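Local coordinates for protein Poly(A) RNA polymerase GLD2 (Rattus norvegicus, PDB 6LBK) that probably acts as a cytoplasmic poly(A) RNA polymerase, adding AMP from ATP to the 3' ends of selected mRNAs and microRNAs, at residues A194-R199 with C270-Y275; N217-G222 with A338-E343; A78-E83 with T144-Y149; A48-S53 with E280-D285; Q64-D69 with G104-D109. The protein carries 1 engineered substitution. One frame throughout, in Å; residues are numbered along the deposited sequence.

Contact 1 (A194-R199 with C270-Y275); sequences AYLENR and CNVPPY
Leu-196 meets the run from Val-272 to Tyr-275 in a loop-to-loop contact on the helical part of this poly(A) polymerase fold, where the connection between helices 182-194 and 200-213 lies beneath a chain leaving the short helix 268-271. Val-272, Pro-273 and Pro-274 have polyproline II backbone angles, a form that prolines favour and that offers an extended, ridged edge to a neighbour. Leu-196 packs against it. Its CG lies opposite the backbone N (chi1 -151°), which carries the branch point to the Tyr-275 side, 3.7 Å from Tyr-275 CB. From there CD1 turns to CG1 of Val-272 at 3.7 Å and also lies against the carbonyl O of Pro-273, while CD2 rests 3.7 Å from CB of Tyr-275. A branched leucine suits a place with two apolar partners, and Leu-248 packs on both Leu-196 and Val-272. The Tyr-275 ring itself leads off, with Glu-197 OE1 near its plane at the edge. Neither proline has an N-H to give, so the first donor after them is Tyr-275 N, which bonds to Leu-196 O at 3.1 Å, nearly straight at 169° and on a lone pair of the carbonyl.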
# COMPACT_ATOMS: atom_id res chain seq x y z
N ALA A 194 -6.10 -0.22 8.83
CA ALA A 194 -6.66 0.99 8.24
C ALA A 194 -7.88 1.48 9.03
O ALA A 194 -8.18 2.67 9.03
CB ALA A 194 -7.02 0.75 6.77
N TYR A 195 -8.60 0.57 9.66
CA TYR A 195 -9.78 0.96 10.42
C TYR A 195 -9.60 0.74 11.92
O TYR A 195 -10.57 0.88 12.68
CB TYR A 195 -11.01 0.22 9.86
CG TYR A 195 -11.33 0.65 8.44
CD1 TYR A 195 -12.14 1.75 8.19
CD2 TYR A 195 -10.79 -0.04 7.36
CE1 TYR A 195 -12.42 2.15 6.88
CE2 TYR A 195 -11.07 0.35 6.05
CZ TYR A 195 -11.88 1.44 5.81
OH TYR A 195 -12.14 1.81 4.50
N LEU A 196 -8.38 0.42 12.37
CA LEU A 196 -8.13 0.21 13.80
C LEU A 196 -8.11 1.55 14.54
O LEU A 196 -8.39 1.59 15.75
CB LEU A 196 -6.82 -0.56 14.00
CG LEU A 196 -6.66 -1.46 15.24
CD1 LEU A 196 -7.54 -2.70 15.11
CD2 LEU A 196 -5.20 -1.87 15.48
N GLU A 197 -7.79 2.64 13.84
CA GLU A 197 -7.81 3.97 14.42
C GLU A 197 -8.02 5.02 13.34
O GLU A 197 -7.48 4.90 12.24
CB GLU A 197 -6.52 4.23 15.16
CG GLU A 197 -6.44 5.58 15.69
CD GLU A 197 -5.26 5.68 16.54
OE1 GLU A 197 -4.78 4.59 16.91
OE2 GLU A 197 -4.80 6.80 16.81
N ASN A 198 -8.76 6.08 13.69
CA ASN A 198 -9.27 7.04 12.72
C ASN A 198 -8.20 7.91 12.08
O ASN A 198 -8.50 8.55 11.07
CB ASN A 198 -10.34 7.94 13.35
CG ASN A 198 -9.95 8.44 14.75
OD1 ASN A 198 -8.78 8.71 15.02
ND2 ASN A 198 -10.94 8.61 15.61
N ARG A 199 -6.98 7.96 12.63
CA ARG A 199 -5.91 8.76 12.07
C ARG A 199 -5.06 8.01 11.06
O ARG A 199 -4.34 8.65 10.29
CB ARG A 199 -4.99 9.30 13.18
CG ARG A 199 -5.62 10.39 14.03
CD ARG A 199 -4.78 10.73 15.24
NE ARG A 199 -4.90 9.67 16.24
CZ ARG A 199 -4.29 9.66 17.42
NH1 ARG A 199 -3.48 10.66 17.78
NH2 ARG A 199 -4.48 8.64 18.25
N CYS A 270 -13.46 -8.08 10.55
CA CYS A 270 -14.71 -8.16 11.31
C CYS A 270 -14.48 -8.67 12.72
O CYS A 270 -15.29 -8.39 13.61
CB CYS A 270 -15.72 -9.08 10.62
SG CYS A 270 -16.30 -8.61 8.96
N ASN A 271 -13.38 -9.39 12.96
CA ASN A 271 -13.10 -9.98 14.26
C ASN A 271 -12.34 -9.04 15.18
O ASN A 271 -12.63 -8.99 16.38
CB ASN A 271 -12.29 -11.27 14.08
CG ASN A 271 -12.97 -12.28 13.15
OD1 ASN A 271 -12.33 -12.83 12.25
ND2 ASN A 271 -14.26 -12.54 13.37
N VAL A 272 -11.38 -8.29 14.65
CA VAL A 272 -10.43 -7.55 15.49
C VAL A 272 -11.08 -6.27 16.00
O VAL A 272 -11.63 -5.50 15.20
CB VAL A 272 -9.15 -7.25 14.71
CG1 VAL A 272 -8.25 -6.31 15.49
CG2 VAL A 272 -8.43 -8.55 14.37
N PRO A 273 -11.03 -6.00 17.30
CA PRO A 273 -11.66 -4.78 17.87
C PRO A 273 -10.79 -3.55 17.65
O PRO A 273 -9.60 -3.67 17.35
CB PRO A 273 -11.79 -5.12 19.36
CG PRO A 273 -10.66 -6.07 19.61
CD PRO A 273 -10.49 -6.88 18.35
N PRO A 274 -11.35 -2.34 17.82
CA PRO A 274 -10.57 -1.12 17.61
C PRO A 274 -9.55 -0.90 18.70
O PRO A 274 -9.66 -1.42 19.82
CB PRO A 274 -11.62 -0.00 17.63
CG PRO A 274 -12.92 -0.68 17.47
CD PRO A 274 -12.75 -2.02 18.12
N TYR A 275 -8.54 -0.08 18.37
CA TYR A 275 -7.43 0.21 19.26
C TYR A 275 -7.60 1.60 19.86
O TYR A 275 -7.76 2.58 19.14
CB TYR A 275 -6.09 0.12 18.52
CG TYR A 275 -4.88 0.06 19.43
CD1 TYR A 275 -4.63 -1.07 20.20
CD2 TYR A 275 -3.98 1.12 19.51
CE1 TYR A 275 -3.53 -1.14 21.04
CE2 TYR A 275 -2.87 1.07 20.34
CZ TYR A 275 -2.65 -0.07 21.11
OH TYR A 275 -1.55 -0.15 21.95

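Contact 2 (N217-G222 with A338-E343); sequences NDASRG and ARAVHE
Ala-219 and Gly-222 press against Ala-340 and Val-341, and small residues are what let the two loops come so near. The tight part has two points. At the first, CB of Ala-340 points toward the short 3-10 segment at Ala-219 and Ser-220, 3.6 Å from CB of Ala-219 and 3.4 Å from its carbonyl O. At the second, Gly-222 O faces CA of Val-341 at 3.3 Å, a CA-H...O contact with 155° at the hydrogen. The Val-341 side chain lies beside that oxygen, its CG2 methyl nearest at 3.6 Å from Gly-222 O. Gly-222 has a positive phi of 102°, at which a CB would run into the carbonyl O of the residue before, and this alone calls for glycine. No hydrogen bond joins the two loops directly; the meeting is one of close fit. The other side is looser and more exposed: Ser-220 and Arg-221 point their CB atoms away, and His-342 and Glu-343 are exposed. There Lys-346 NZ of helix 344-363 gives a hydrogen bond to Arg-221 O. The arrangement is a packing of two turns, the type I turn Ala-338 to Val-341 against the loop before helix 226-239, with the Ala-219 side chain about 11 Å from that of Asp-111, a probable catalytic magnesium ligand of the nucleotidyltransferase active site.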
# COMPACT_ATOMS: atom_id res chain seq x y z
N ASN A 217 7.57 7.94 -5.24
CA ASN A 217 6.62 6.88 -4.94
C ASN A 217 6.40 6.04 -6.20
O ASN A 217 5.27 5.95 -6.70
CB ASN A 217 5.30 7.49 -4.44
CG ASN A 217 4.28 6.43 -4.04
OD1 ASN A 217 4.63 5.26 -3.83
ND2 ASN A 217 3.01 6.82 -3.96
N ASP A 218 7.48 5.46 -6.75
CA ASP A 218 7.30 4.60 -7.91
C ASP A 218 8.46 3.59 -7.95
O ASP A 218 9.51 3.84 -8.56
CB ASP A 218 7.23 5.44 -9.18
CG ASP A 218 6.42 4.76 -10.29
OD1 ASP A 218 7.00 3.96 -11.07
OD2 ASP A 218 5.20 5.04 -10.36
N ALA A 219 8.20 2.40 -7.39
CA ALA A 219 9.22 1.34 -7.39
C ALA A 219 9.67 0.99 -8.81
O ALA A 219 10.83 0.60 -9.00
CB ALA A 219 8.68 0.10 -6.68
N SER A 220 8.80 1.14 -9.81
CA SER A 220 9.26 0.86 -11.17
C SER A 220 10.30 1.87 -11.61
O SER A 220 11.10 1.58 -12.51
CB SER A 220 8.10 0.89 -12.17
OG SER A 220 7.64 2.21 -12.38
N ARG A 221 10.30 3.07 -11.02
CA ARG A 221 11.25 4.12 -11.35
C ARG A 221 12.39 4.23 -10.33
O ARG A 221 13.12 5.22 -10.35
CB ARG A 221 10.53 5.46 -11.48
CG ARG A 221 9.54 5.46 -12.64
CD ARG A 221 9.21 6.86 -13.10
NE ARG A 221 10.44 7.60 -13.33
CZ ARG A 221 11.22 7.43 -14.41
NH1 ARG A 221 12.33 8.13 -14.54
NH2 ARG A 221 10.88 6.56 -15.35
N GLY A 222 12.54 3.25 -9.44
CA GLY A 222 13.66 3.20 -8.51
C GLY A 222 13.41 3.65 -7.08
O GLY A 222 14.31 3.50 -6.25
N ALA A 338 11.15 -2.64 -0.19
CA ALA A 338 11.81 -1.50 -0.82
C ALA A 338 13.01 -1.94 -1.64
O ALA A 338 13.88 -1.12 -1.96
CB ALA A 338 12.24 -0.47 0.23
N ARG A 339 13.06 -3.22 -1.98
CA ARG A 339 14.13 -3.78 -2.80
C ARG A 339 14.34 -3.00 -4.09
O ARG A 339 15.44 -3.06 -4.66
CB ARG A 339 13.78 -5.24 -3.11
CG ARG A 339 14.81 -6.04 -3.88
CD ARG A 339 14.41 -7.53 -3.96
NE ARG A 339 14.82 -8.30 -2.78
CZ ARG A 339 14.00 -9.04 -2.03
NH1 ARG A 339 12.70 -9.11 -2.32
NH2 ARG A 339 14.47 -9.70 -0.98
N ALA A 340 13.33 -2.26 -4.55
CA ALA A 340 13.44 -1.46 -5.77
C ALA A 340 14.37 -0.27 -5.61
O ALA A 340 14.78 0.31 -6.62
CB ALA A 340 12.05 -0.97 -6.19
N VAL A 341 14.69 0.14 -4.39
CA VAL A 341 15.59 1.28 -4.18
C VAL A 341 17.01 0.72 -4.16
O VAL A 341 17.51 0.28 -3.13
CB VAL A 341 15.26 2.03 -2.90
CG1 VAL A 341 16.20 3.21 -2.76
CG2 VAL A 341 13.80 2.45 -2.89
N HIS A 342 17.67 0.75 -5.32
CA HIS A 342 19.01 0.19 -5.44
C HIS A 342 20.06 1.14 -6.01
O HIS A 342 21.24 0.76 -6.07
CB HIS A 342 18.97 -1.12 -6.25
CG HIS A 342 18.57 -0.95 -7.68
ND1 HIS A 342 19.19 -0.08 -8.55
CD2 HIS A 342 17.62 -1.59 -8.41
CE1 HIS A 342 18.63 -0.17 -9.74
NE2 HIS A 342 17.68 -1.08 -9.68
N GLU A 343 19.69 2.36 -6.42
CA GLU A 343 20.63 3.35 -6.93
C GLU A 343 20.89 4.40 -5.86
O GLU A 343 19.94 4.88 -5.23
CB GLU A 343 20.08 3.99 -8.22
CG GLU A 343 19.67 2.97 -9.29
CD GLU A 343 18.97 3.57 -10.52
OE1 GLU A 343 17.72 3.56 -10.56
OE2 GLU A 343 19.67 4.03 -11.45

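Contact 3 (A78-E83 with T144-Y149); sequences AQLQRE and TRLSGY
In the palm domain of the nucleotidyltransferase fold, Glu-83 and Gln-79 on helix 67-85 meet the hydroxyl end of Tyr-149, which ends the turn between helix 128-144 and strand 150-156. One carboxylate oxygen gathers the polar ends. Tyr-149 OH bonds to Glu-83 OE1 at a modelled 2.4 Å, a length too short to be taken literally, with the oxygen at the ring edge and near its plane. Gln-79 NE2, one helical turn back, gives Glu-83 OE1 a second bond of 2.7 Å; it arrives from above the carboxylate, 41° out of its plane, while the acceptor lies close to the amide plane of the glutamine. Gln-79 CG, anti to the backbone N (chi1 171°), lies 3.6 Å from Tyr-149 OH, and the bend at chi2 (67°) swings the amide to Glu-83. A leucine here takes away the amide N-H, and the carboxylate would probably be freer to turn from the tyrosine hydroxyl. Below this polar layer the contact is greasy: the aliphatic part of Glu-83 slides past Leu-146, with Glu-83 CG 3.5 Å from Leu-146 CD1, and Leu-80 CD2 touches that same methyl at 4.0 Å. Leu-80 continues inward onto Phe-142 of helix 128-144, Leu-93 of strand 91-96 and Phe-165 of strand 162-167, while Tyr-149 shares backbone hydrogen bonds with Lys-168, beside the edge strand 150-156 of the five-stranded sheet.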
# COMPACT_ATOMS: atom_id res chain seq x y z
N ALA A 78 -15.71 -8.95 -10.97
CA ALA A 78 -16.65 -10.05 -11.20
C ALA A 78 -16.80 -10.38 -12.69
O ALA A 78 -16.80 -11.56 -13.06
CB ALA A 78 -18.00 -9.69 -10.59
N GLN A 79 -16.89 -9.36 -13.56
CA GLN A 79 -17.01 -9.65 -15.00
C GLN A 79 -15.77 -10.35 -15.52
O GLN A 79 -15.85 -11.28 -16.32
CB GLN A 79 -17.28 -8.39 -15.82
CG GLN A 79 -17.20 -8.58 -17.33
CD GLN A 79 -18.34 -9.48 -17.89
OE1 GLN A 79 -19.43 -9.55 -17.33
NE2 GLN A 79 -18.07 -10.15 -19.00
N LEU A 80 -14.60 -9.92 -15.08
CA LEU A 80 -13.39 -10.55 -15.56
C LEU A 80 -13.24 -11.96 -15.00
O LEU A 80 -12.73 -12.84 -15.69
CB LEU A 80 -12.19 -9.68 -15.24
CG LEU A 80 -12.12 -8.45 -16.15
CD1 LEU A 80 -10.80 -7.73 -15.96
CD2 LEU A 80 -12.32 -8.83 -17.63
N GLN A 81 -13.64 -12.20 -13.75
CA GLN A 81 -13.57 -13.56 -13.24
C GLN A 81 -14.42 -14.49 -14.09
O GLN A 81 -13.96 -15.54 -14.55
CB GLN A 81 -14.05 -13.62 -11.81
CG GLN A 81 -13.99 -15.02 -11.31
CD GLN A 81 -14.41 -15.10 -9.90
OE1 GLN A 81 -13.72 -14.58 -9.01
NE2 GLN A 81 -15.55 -15.73 -9.67
N ARG A 82 -15.67 -14.10 -14.30
CA ARG A 82 -16.54 -14.82 -15.21
C ARG A 82 -15.84 -15.05 -16.54
O ARG A 82 -15.84 -16.15 -17.10
CB ARG A 82 -17.81 -14.00 -15.37
CG ARG A 82 -18.95 -14.64 -16.02
CD ARG A 82 -20.07 -13.70 -15.80
NE ARG A 82 -20.29 -12.77 -16.90
CZ ARG A 82 -21.17 -13.00 -17.88
NH1 ARG A 82 -21.34 -12.09 -18.83
NH2 ARG A 82 -21.87 -14.13 -17.90
N GLU A 83 -15.21 -14.00 -17.07
CA GLU A 83 -14.59 -14.08 -18.38
C GLU A 83 -13.39 -15.04 -18.37
O GLU A 83 -13.23 -15.87 -19.27
CB GLU A 83 -14.22 -12.67 -18.84
CG GLU A 83 -14.15 -12.46 -20.34
CD GLU A 83 -15.39 -11.81 -21.02
OE1 GLU A 83 -15.94 -10.80 -20.56
OE2 GLU A 83 -15.78 -12.31 -22.08
N THR A 144 -7.56 -10.64 -27.69
CA THR A 144 -8.36 -11.17 -28.80
C THR A 144 -9.86 -11.07 -28.52
O THR A 144 -10.61 -10.47 -29.31
CB THR A 144 -7.97 -12.62 -29.10
OG1 THR A 144 -8.30 -13.47 -27.99
CG2 THR A 144 -6.49 -12.74 -29.39
N ARG A 145 -10.32 -11.64 -27.42
CA ARG A 145 -11.76 -11.75 -27.20
C ARG A 145 -12.32 -10.53 -26.46
O ARG A 145 -13.45 -10.12 -26.73
CB ARG A 145 -12.07 -13.06 -26.47
CG ARG A 145 -11.61 -14.29 -27.27
CD ARG A 145 -12.44 -14.53 -28.55
NE ARG A 145 -11.85 -15.54 -29.44
CZ ARG A 145 -12.29 -16.79 -29.60
NH1 ARG A 145 -13.36 -17.22 -28.92
NH2 ARG A 145 -11.67 -17.62 -30.44
N LEU A 146 -11.55 -9.93 -25.56
CA LEU A 146 -12.11 -8.93 -24.66
C LEU A 146 -11.83 -7.50 -25.11
O LEU A 146 -12.13 -6.56 -24.38
CB LEU A 146 -11.54 -9.11 -23.26
CG LEU A 146 -11.63 -10.51 -22.71
CD1 LEU A 146 -11.49 -10.43 -21.20
CD2 LEU A 146 -12.92 -11.20 -23.16
N SER A 147 -11.31 -7.33 -26.33
CA SER A 147 -10.93 -6.01 -26.83
C SER A 147 -12.08 -5.00 -26.86
O SER A 147 -11.81 -3.80 -27.01
CB SER A 147 -10.35 -6.15 -28.22
OG SER A 147 -11.34 -6.55 -29.15
N GLY A 148 -13.34 -5.43 -26.71
CA GLY A 148 -14.45 -4.49 -26.76
C GLY A 148 -14.52 -3.54 -25.57
O GLY A 148 -15.02 -2.42 -25.70
N TYR A 149 -14.02 -3.96 -24.41
CA TYR A 149 -14.11 -3.11 -23.23
C TYR A 149 -12.85 -3.15 -22.39
O TYR A 149 -12.86 -2.68 -21.24
CB TYR A 149 -15.31 -3.52 -22.38
CG TYR A 149 -15.20 -4.91 -21.80
CD1 TYR A 149 -15.53 -6.03 -22.55
CD2 TYR A 149 -14.78 -5.09 -20.50
CE1 TYR A 149 -15.44 -7.29 -22.01
CE2 TYR A 149 -14.68 -6.35 -19.95
CZ TYR A 149 -15.02 -7.45 -20.71
OH TYR A 149 -14.93 -8.69 -20.15

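Contact 4 (A48-S53 with E280-D285); sequences AKDKLS and ESSLGD
Ser-53 faces Gly-284 where the first turns of helices 51-63 and 283-297 meet, and the orientation of its hydroxyl organises the contact. With OG opposite the carbonyl carbon (chi1 -66°), the serine holds its oxygen between two partners: it donates to Asp-50 OD1 at 2.8 Å, on the syn lone pair of that oxygen, and accepts Gly-284 N at 2.9 Å, with 150° at the hydrogen. Asp-50 is the N-cap of its helix, and its other oxygen takes the capping bond from Ser-53 N at 3.1 Å, from well above the carboxylate plane. One aspartate thus grips both the backbone and the side chain of the same serine, fixing the rotation of the hydroxyl. Gly-284 suits the far side because a CB there would lie only about 3 Å from Asp-50 OD2 and nearly as close to Ser-53 OG and Leu-52 CG. Leu-52 sets CD2 4.0 Å from Gly-284 CA. Leu-283 brings CB to 3.9 Å from Ser-53 OG, then runs on to Ile-56 and Leu-57. Ser-282, N-cap of the second helix, makes no capping bond; its OG sits 3.6 Å from Ser-53 OG and bonds only weakly to Asp-285 OD2. A first-turn N-H of helix 283-297 is therefore served by the neighbouring helix, and the buried serine hydroxyl works as donor and acceptor at once. The Asp-50 carboxylate, at the capped start of helix 51-63 with two bonds from Ser-53, is likely to favour its ionised form, though nearby Asp-285 may partly offset this.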
# COMPACT_ATOMS: atom_id res chain seq x y z
N ALA A 48 -8.68 18.07 14.40
CA ALA A 48 -8.63 19.21 13.49
C ALA A 48 -8.86 20.53 14.21
O ALA A 48 -9.83 21.24 13.94
CB ALA A 48 -9.64 19.05 12.34
N LYS A 49 -7.96 20.85 15.14
CA LYS A 49 -7.95 22.11 15.89
C LYS A 49 -7.09 23.19 15.24
O LYS A 49 -7.22 24.36 15.60
CB LYS A 49 -7.48 21.88 17.33
CG LYS A 49 -8.38 21.00 18.17
CD LYS A 49 -8.10 21.20 19.66
CE LYS A 49 -6.98 20.30 20.21
NZ LYS A 49 -6.93 20.38 21.72
N ASP A 50 -6.20 22.80 14.33
CA ASP A 50 -5.23 23.65 13.66
C ASP A 50 -5.42 23.58 12.14
O ASP A 50 -6.15 22.72 11.61
CB ASP A 50 -3.81 23.20 14.02
CG ASP A 50 -3.56 21.69 13.71
OD1 ASP A 50 -4.28 20.82 14.28
OD2 ASP A 50 -2.69 21.37 12.86
N LYS A 51 -4.69 24.44 11.41
CA LYS A 51 -4.90 24.53 9.96
C LYS A 51 -4.37 23.30 9.23
O LYS A 51 -5.00 22.80 8.30
CB LYS A 51 -4.26 25.80 9.41
CG LYS A 51 -4.48 26.04 7.91
CD LYS A 51 -3.61 27.22 7.46
CE LYS A 51 -3.91 27.69 6.03
NZ LYS A 51 -3.66 29.19 5.83
N LEU A 52 -3.17 22.84 9.60
CA LEU A 52 -2.56 21.71 8.91
C LEU A 52 -3.41 20.45 9.06
O LEU A 52 -3.66 19.74 8.07
CB LEU A 52 -1.14 21.49 9.43
CG LEU A 52 -0.32 20.35 8.83
CD1 LEU A 52 -0.34 20.38 7.31
CD2 LEU A 52 1.11 20.38 9.35
N SER A 53 -3.91 20.18 10.27
CA SER A 53 -4.76 19.01 10.48
C SER A 53 -6.05 19.10 9.67
O SER A 53 -6.48 18.11 9.06
CB SER A 53 -5.07 18.85 11.98
OG SER A 53 -3.90 18.55 12.74
N GLU A 280 -2.20 11.52 22.17
CA GLU A 280 -3.12 12.56 21.71
C GLU A 280 -2.55 13.42 20.57
O GLU A 280 -3.14 14.46 20.27
CB GLU A 280 -3.52 13.47 22.87
CG GLU A 280 -4.16 12.80 24.08
CD GLU A 280 -4.67 13.81 25.10
OE1 GLU A 280 -4.10 14.92 25.19
OE2 GLU A 280 -5.65 13.50 25.81
N SER A 281 -1.48 13.00 19.90
CA SER A 281 -0.95 13.81 18.80
C SER A 281 -2.00 13.95 17.69
O SER A 281 -2.57 12.96 17.23
CB SER A 281 0.30 13.15 18.20
OG SER A 281 1.27 12.80 19.17
N SER A 282 -2.24 15.19 17.26
CA SER A 282 -3.16 15.44 16.15
C SER A 282 -2.51 15.06 14.82
O SER A 282 -1.35 14.65 14.76
CB SER A 282 -3.64 16.88 16.15
OG SER A 282 -2.57 17.76 15.96
N LEU A 283 -3.29 15.17 13.73
CA LEU A 283 -2.82 14.75 12.40
C LEU A 283 -1.61 15.55 11.94
O LEU A 283 -0.70 15.00 11.30
CB LEU A 283 -3.94 14.88 11.37
CG LEU A 283 -5.05 13.80 11.32
CD1 LEU A 283 -6.04 14.17 10.20
CD2 LEU A 283 -4.52 12.38 11.18
N GLY A 284 -1.59 16.86 12.21
CA GLY A 284 -0.46 17.69 11.80
C GLY A 284 0.78 17.42 12.62
O GLY A 284 1.89 17.36 12.08
N ASP A 285 0.61 17.22 13.94
CA ASP A 285 1.70 16.76 14.80
C ASP A 285 2.28 15.45 14.30
O ASP A 285 3.51 15.28 14.22
CB ASP A 285 1.23 16.62 16.25
CG ASP A 285 1.02 17.98 16.98
OD1 ASP A 285 1.63 19.00 16.56
OD2 ASP A 285 0.26 18.01 17.98

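Contact 5 (Q64-D69 with G104-D109); sequences QQQASD and GARSSD
Gly-104 passes close beneath Gln-65, and its O receives Gln-65 N at 3.0 Å from above the carbonyl plane. A CB on Gly-104 would come about 3.3 Å from Gln-65 OE1, so a glycine suits this close crossing; the Gln-65 amide itself reaches Ser-99 O. Ala-105 forms a single backbone bridge with Gln-64 and turns its small CB away, onto helix 200-213. Next, Arg-106 lays its aliphatic chain over the start of helix 67-85: CG is 3.4 Å from Asp-69 OD2 and 3.5 Å from Gln-64 O, and CD touches Gln-66 OE1. The arginine and Gln-66 run side by side, their end groups 29° from parallel. Asp-69 in turn takes Gln-66 N on the anti lone pair of OD2 at 2.9 Å. An alanine at Asp-69 is likely to leave the Gln-66 N-H without this acceptor and to open a gap beside Arg-106 CG. A type I turn from Ala-105 to Ser-108 brings the chain to Asp-109; the O of Ser-108 just before it accepts a hydrogen bond from Lys-73. This is the loop of the nucleotidyltransferase signature, in which Asp-109 and Asp-111 probably bind the catalytic magnesium.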
# COMPACT_ATOMS: atom_id res chain seq x y z
N GLN A 64 -10.15 10.38 -0.80
CA GLN A 64 -10.44 9.02 -0.36
C GLN A 64 -11.29 8.29 -1.40
O GLN A 64 -12.20 8.87 -2.00
CB GLN A 64 -11.18 9.10 0.97
CG GLN A 64 -11.74 7.85 1.55
CD GLN A 64 -12.69 8.19 2.69
OE1 GLN A 64 -13.21 7.30 3.37
NE2 GLN A 64 -12.97 9.48 2.86
N GLN A 65 -11.01 7.00 -1.58
CA GLN A 65 -11.75 6.19 -2.55
C GLN A 65 -13.23 6.11 -2.15
O GLN A 65 -13.57 5.71 -1.03
CB GLN A 65 -11.14 4.79 -2.63
CG GLN A 65 -11.85 3.85 -3.61
CD GLN A 65 -11.39 2.40 -3.49
OE1 GLN A 65 -10.62 1.90 -4.31
NE2 GLN A 65 -11.86 1.72 -2.46
N GLN A 66 -14.10 6.52 -3.06
CA GLN A 66 -15.53 6.53 -2.79
C GLN A 66 -16.17 5.19 -3.11
O GLN A 66 -15.68 4.42 -3.95
CB GLN A 66 -16.22 7.66 -3.56
CG GLN A 66 -15.81 9.07 -3.09
CD GLN A 66 -16.20 10.18 -4.05
OE1 GLN A 66 -16.09 10.03 -5.27
NE2 GLN A 66 -16.67 11.30 -3.50
N ALA A 67 -17.30 4.92 -2.45
CA ALA A 67 -17.98 3.65 -2.64
C ALA A 67 -18.27 3.38 -4.11
O ALA A 67 -18.19 2.22 -4.55
CB ALA A 67 -19.28 3.61 -1.84
N SER A 68 -18.57 4.42 -4.90
CA SER A 68 -18.89 4.20 -6.32
C SER A 68 -17.65 3.78 -7.12
O SER A 68 -17.75 2.95 -8.03
CB SER A 68 -19.57 5.43 -6.92
OG SER A 68 -18.71 6.53 -7.17
N ASP A 69 -16.48 4.33 -6.77
CA ASP A 69 -15.22 3.89 -7.38
C ASP A 69 -15.01 2.39 -7.14
O ASP A 69 -14.70 1.63 -8.07
CB ASP A 69 -14.04 4.69 -6.81
CG ASP A 69 -14.24 6.21 -6.92
OD1 ASP A 69 -14.47 6.72 -8.05
OD2 ASP A 69 -14.15 6.89 -5.89
N GLY A 104 -7.04 3.42 -0.12
CA GLY A 104 -7.27 3.84 -1.49
C GLY A 104 -7.73 5.29 -1.62
O GLY A 104 -8.41 5.84 -0.76
N ALA A 105 -7.32 5.88 -2.74
CA ALA A 105 -7.75 7.20 -3.20
C ALA A 105 -8.56 7.04 -4.48
O ALA A 105 -8.44 6.04 -5.19
CB ALA A 105 -6.57 8.12 -3.48
N ARG A 106 -9.38 8.06 -4.77
CA ARG A 106 -10.17 8.06 -6.01
C ARG A 106 -9.32 7.68 -7.21
O ARG A 106 -9.83 7.11 -8.18
CB ARG A 106 -10.83 9.44 -6.22
CG ARG A 106 -12.15 9.55 -5.47
CD ARG A 106 -13.25 10.40 -6.13
NE ARG A 106 -13.06 11.85 -6.12
CZ ARG A 106 -12.89 12.59 -7.21
NH1 ARG A 106 -12.89 12.01 -8.41
NH2 ARG A 106 -12.73 13.91 -7.12
N SER A 107 -8.02 7.95 -7.16
CA SER A 107 -7.09 7.66 -8.24
C SER A 107 -6.39 6.32 -8.08
O SER A 107 -5.58 5.97 -8.94
CB SER A 107 -6.06 8.79 -8.34
OG SER A 107 -5.27 8.89 -7.17
N SER A 108 -6.66 5.59 -7.00
CA SER A 108 -6.04 4.28 -6.81
C SER A 108 -6.41 3.36 -7.97
O SER A 108 -7.59 3.17 -8.27
CB SER A 108 -6.48 3.65 -5.48
OG SER A 108 -6.23 4.52 -4.38
N ASP A 109 -5.41 2.80 -8.62
CA ASP A 109 -5.70 1.80 -9.63
C ASP A 109 -6.16 0.52 -8.95
O ASP A 109 -6.12 0.39 -7.72
CB ASP A 109 -4.47 1.54 -10.51
CG ASP A 109 -4.12 2.74 -11.38
OD1 ASP A 109 -5.01 3.60 -11.57
OD2 ASP A 109 -2.96 2.83 -11.86

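How the contacts relate
Contacts 3 and 5 belong to the palm domain and share helix 67-85: contact 5 at its start, near the probable metal-binding aspartates, and contact 3 near its far end, with centres 22 Å apart. Contact 4 joins the earlier helix 51-63 to helix 283-297 of the helical region, so its span along the chain encloses contacts 1, 3 and 5. Contact 1 touches contact 4 through Arg-199, whose NH1 lies 2.5 Å from Ser-281 O, a probable hydrogen bond. Contact 2 crosses contacts 1 and 4 in chain order, its centre about 30 Å from theirs. Thus contact 4 joins an early helix to a late one, and contacts 1 and 2 tie loops of the helical region.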